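Local coordinates for mutual gliding-motility protein MglA (Myxococcus xanthus DK 1622, PDB 6HJO), which acts as a small GTPase switch that controls the direction and speed of gliding and is required for both social and adventurous motility, at residues C13-Y18 with T72-Y77. Residues are numbered along the deposited sequence; the frame is centred on the assembly and turned at random.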
loop_
_atom_site.group_PDB
_atom_site.type_symbol
_atom_site.label_atom_id
_atom_site.label_comp_id
_atom_site.label_asym_id
_atom_site.label_seq_id
_atom_site.Cartn_x
_atom_site.Cartn_y
_atom_site.Cartn_z
ATOM N N CYS A 13 -11.247 -13.510 4.171
ATOM C CA CYS A 13 -10.494 -14.510 3.436
ATOM C C CYS A 13 -9.784 -13.922 2.224
ATOM O O CYS A 13 -10.311 -13.028 1.565
ATOM C CB CYS A 13 -11.379 -15.691 3.079
ATOM S SG CYS A 13 -12.555 -15.309 1.780
ATOM N N LYS A 14 -8.565 -14.409 1.969
ATOM C CA LYS A 14 -7.670 -13.912 0.946
ATOM C C LYS A 14 -7.658 -14.819 -0.267
ATOM O O LYS A 14 -7.366 -16.010 -0.158
ATOM C CB LYS A 14 -6.257 -13.738 1.528
ATOM C CG LYS A 14 -5.285 -12.985 0.638
ATOM C CD LYS A 14 -3.920 -12.943 1.298
ATOM C CE LYS A 14 -2.964 -12.095 0.509
ATOM N NZ LYS A 14 -1.611 -12.132 1.099
ATOM N N ILE A 15 -8.005 -14.238 -1.413
ATOM C CA ILE A 15 -8.018 -14.907 -2.717
ATOM C C ILE A 15 -6.917 -14.302 -3.554
ATOM O O ILE A 15 -6.928 -13.097 -3.805
ATOM C CB ILE A 15 -9.419 -14.940 -3.390
ATOM C CG1 ILE A 15 -10.399 -15.784 -2.502
ATOM C CG2 ILE A 15 -9.317 -15.583 -4.817
ATOM C CD1 ILE A 15 -11.841 -15.563 -2.779
ATOM N N VAL A 16 -5.927 -15.135 -3.931
ATOM C CA VAL A 16 -4.773 -14.679 -4.700
ATOM C C VAL A 16 -4.918 -15.048 -6.184
ATOM O O VAL A 16 -5.127 -16.216 -6.506
ATOM C CB VAL A 16 -3.421 -15.158 -4.073
ATOM C CG1 VAL A 16 -2.228 -14.884 -5.001
ATOM C CG2 VAL A 16 -3.190 -14.508 -2.700
ATOM N N TYR A 17 -4.816 -14.048 -7.075
ATOM C CA TYR A 17 -4.797 -14.293 -8.529
ATOM C C TYR A 17 -3.320 -14.395 -8.860
ATOM O O TYR A 17 -2.523 -13.509 -8.509
ATOM C CB TYR A 17 -5.506 -13.162 -9.323
ATOM C CG TYR A 17 -7.011 -13.320 -9.338
ATOM C CD1 TYR A 17 -7.758 -13.195 -8.168
ATOM C CD2 TYR A 17 -7.686 -13.641 -10.511
ATOM C CE1 TYR A 17 -9.134 -13.405 -8.162
ATOM C CE2 TYR A 17 -9.069 -13.825 -10.524
ATOM C CZ TYR A 17 -9.787 -13.709 -9.347
ATOM O OH TYR A 17 -11.143 -13.885 -9.349
ATOM N N TYR A 18 -2.948 -15.508 -9.448
ATOM C CA TYR A 18 -1.577 -15.880 -9.754
ATOM C C TYR A 18 -1.458 -16.275 -11.222
ATOM O O TYR A 18 -2.392 -16.801 -11.799
ATOM C CB TYR A 18 -1.222 -17.096 -8.874
ATOM C CG TYR A 18 0.232 -17.204 -8.480
ATOM C CD1 TYR A 18 1.146 -17.893 -9.281
ATOM C CD2 TYR A 18 0.695 -16.634 -7.295
ATOM C CE1 TYR A 18 2.482 -18.015 -8.909
ATOM C CE2 TYR A 18 2.019 -16.793 -6.889
ATOM C CZ TYR A 18 2.905 -17.490 -7.698
ATOM O OH TYR A 18 4.207 -17.638 -7.309
ATOM N N THR A 72 -18.812 -13.267 5.543
ATOM C CA THR A 72 -17.510 -13.493 4.916
ATOM C C THR A 72 -17.132 -12.316 4.024
ATOM O O THR A 72 -17.888 -11.965 3.114
ATOM C CB THR A 72 -17.433 -14.869 4.202
ATOM O OG1 THR A 72 -17.786 -15.904 5.126
ATOM C CG2 THR A 72 -16.029 -15.164 3.614
ATOM N N ARG A 73 -15.965 -11.714 4.298
ATOM C CA ARG A 73 -15.392 -10.612 3.528
ATOM C C ARG A 73 -14.266 -11.180 2.667
ATOM O O ARG A 73 -13.352 -11.831 3.180
ATOM C CB ARG A 73 -14.858 -9.497 4.450
ATOM C CG ARG A 73 -14.268 -8.309 3.665
ATOM C CD ARG A 73 -13.918 -7.131 4.578
ATOM N NE ARG A 73 -15.112 -6.526 5.181
ATOM C CZ ARG A 73 -15.877 -5.613 4.586
ATOM N NH1 ARG A 73 -15.595 -5.197 3.361
ATOM N NH2 ARG A 73 -16.935 -5.119 5.211
ATOM N N PHE A 74 -14.329 -10.915 1.361
ATOM C CA PHE A 74 -13.339 -11.399 0.413
ATOM C C PHE A 74 -12.305 -10.326 0.094
ATOM O O PHE A 74 -12.664 -9.179 -0.172
ATOM C CB PHE A 74 -14.028 -11.919 -0.872
ATOM C CG PHE A 74 -14.890 -13.137 -0.624
ATOM C CD1 PHE A 74 -14.343 -14.414 -0.643
ATOM C CD2 PHE A 74 -16.244 -13.005 -0.336
ATOM C CE1 PHE A 74 -15.131 -15.545 -0.368
ATOM C CE2 PHE A 74 -17.037 -14.138 -0.083
ATOM C CZ PHE A 74 -16.473 -15.400 -0.110
ATOM N N HIS A 75 -11.013 -10.712 0.125
ATOM C CA HIS A 75 -9.881 -9.840 -0.189
ATOM C C HIS A 75 -9.205 -10.439 -1.422
ATOM O O HIS A 75 -8.772 -11.590 -1.376
ATOM C CB HIS A 75 -8.893 -9.758 0.991
ATOM C CG HIS A 75 -9.467 -9.160 2.249
ATOM N ND1 HIS A 75 -9.033 -7.934 2.724
ATOM C CD2 HIS A 75 -10.403 -9.650 3.098
ATOM C CE1 HIS A 75 -9.717 -7.719 3.838
ATOM N NE2 HIS A 75 -10.566 -8.716 4.089
ATOM N N LEU A 76 -9.211 -9.707 -2.539
ATOM C CA LEU A 76 -8.637 -10.181 -3.823
ATOM C C LEU A 76 -7.282 -9.503 -3.993
ATOM O O LEU A 76 -7.216 -8.280 -3.943
ATOM C CB LEU A 76 -9.593 -9.842 -4.988
ATOM C CG LEU A 76 -10.616 -10.890 -5.449
ATOM C CD1 LEU A 76 -11.454 -11.479 -4.316
ATOM C CD2 LEU A 76 -11.484 -10.356 -6.595
ATOM N N TYR A 77 -6.202 -10.302 -4.103
ATOM C CA TYR A 77 -4.801 -9.837 -4.187
ATOM C C TYR A 77 -4.112 -10.382 -5.444
ATOM O O TYR A 77 -4.354 -11.523 -5.813
ATOM C CB TYR A 77 -4.011 -10.358 -2.964
ATOM C CG TYR A 77 -4.141 -9.479 -1.743
ATOM C CD1 TYR A 77 -5.276 -9.533 -0.933
ATOM C CD2 TYR A 77 -3.133 -8.580 -1.398
ATOM C CE1 TYR A 77 -5.412 -8.700 0.187
ATOM C CE2 TYR A 77 -3.255 -7.754 -0.274
ATOM C CZ TYR A 77 -4.403 -7.808 0.503
ATOM O OH TYR A 77 -4.547 -6.992 1.601
#
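Cys-13 to Tyr-18 and Thr-72 to Tyr-77 belong to neighbouring parallel strands, 10-18 and 71-78, in the central sheet of this Ras-like GTPase, the first running into the predicted P-loop. Five backbone hydrogen bonds join them, from Cys-13 N to Arg-73 O through to Tyr-17 N on Tyr-77 O (2.9 Å); the bond from Ile-15 N to His-75 O is almost straight at 178°.

On the face carrying Cys-13, Ile-15, Phe-74 and Leu-76, the Phe-74 ring turns its CD1 side to the first strand. Cys-13 SG sits 3.9 Å from the centroid of the Phe-74 ring, oblique to it, in a sulfur-aromatic contact. Beside it, Ile-15 CD1 reaches Phe-74 CD1 at 3.5 Å, while Thr-72 CG2 lies over one face of the ring, offset toward its rim. With an alanine here in place of Phe-74 the ring is gone, and a gap would probably open between Cys-13 SG, Ile-15 CD1 and helix 176-191. Further along, Tyr-17 CE1 meets Leu-76 CG at 4.0 Å, and helix 25-35 covers both residues.

On the face of Lys-14, His-75, Val-16 and Tyr-77, the Lys-14 and Tyr-77 side chains cross at about a right angle. A chi1 of -169° sets Lys-14 CG beside the carbonyl carbon, and the extended chain beyond brings CE over one face of the Tyr-77 ring, offset toward the rim. Lys-14 CE is 3.9 Å from the Tyr-77 ring centroid, a CH-pi contact, and Lys-14 NZ 4.7 Å from it, a cation-pi one. NZ is also hydrogen-bonded to Ile-92 O and Lys-94 O, so carbonyls and pi cloud together probably stabilise the ammonium charge where Lys-14 and Tyr-77 are partly exposed, while sulfur, aliphatic and aromatic groups fill the buried face.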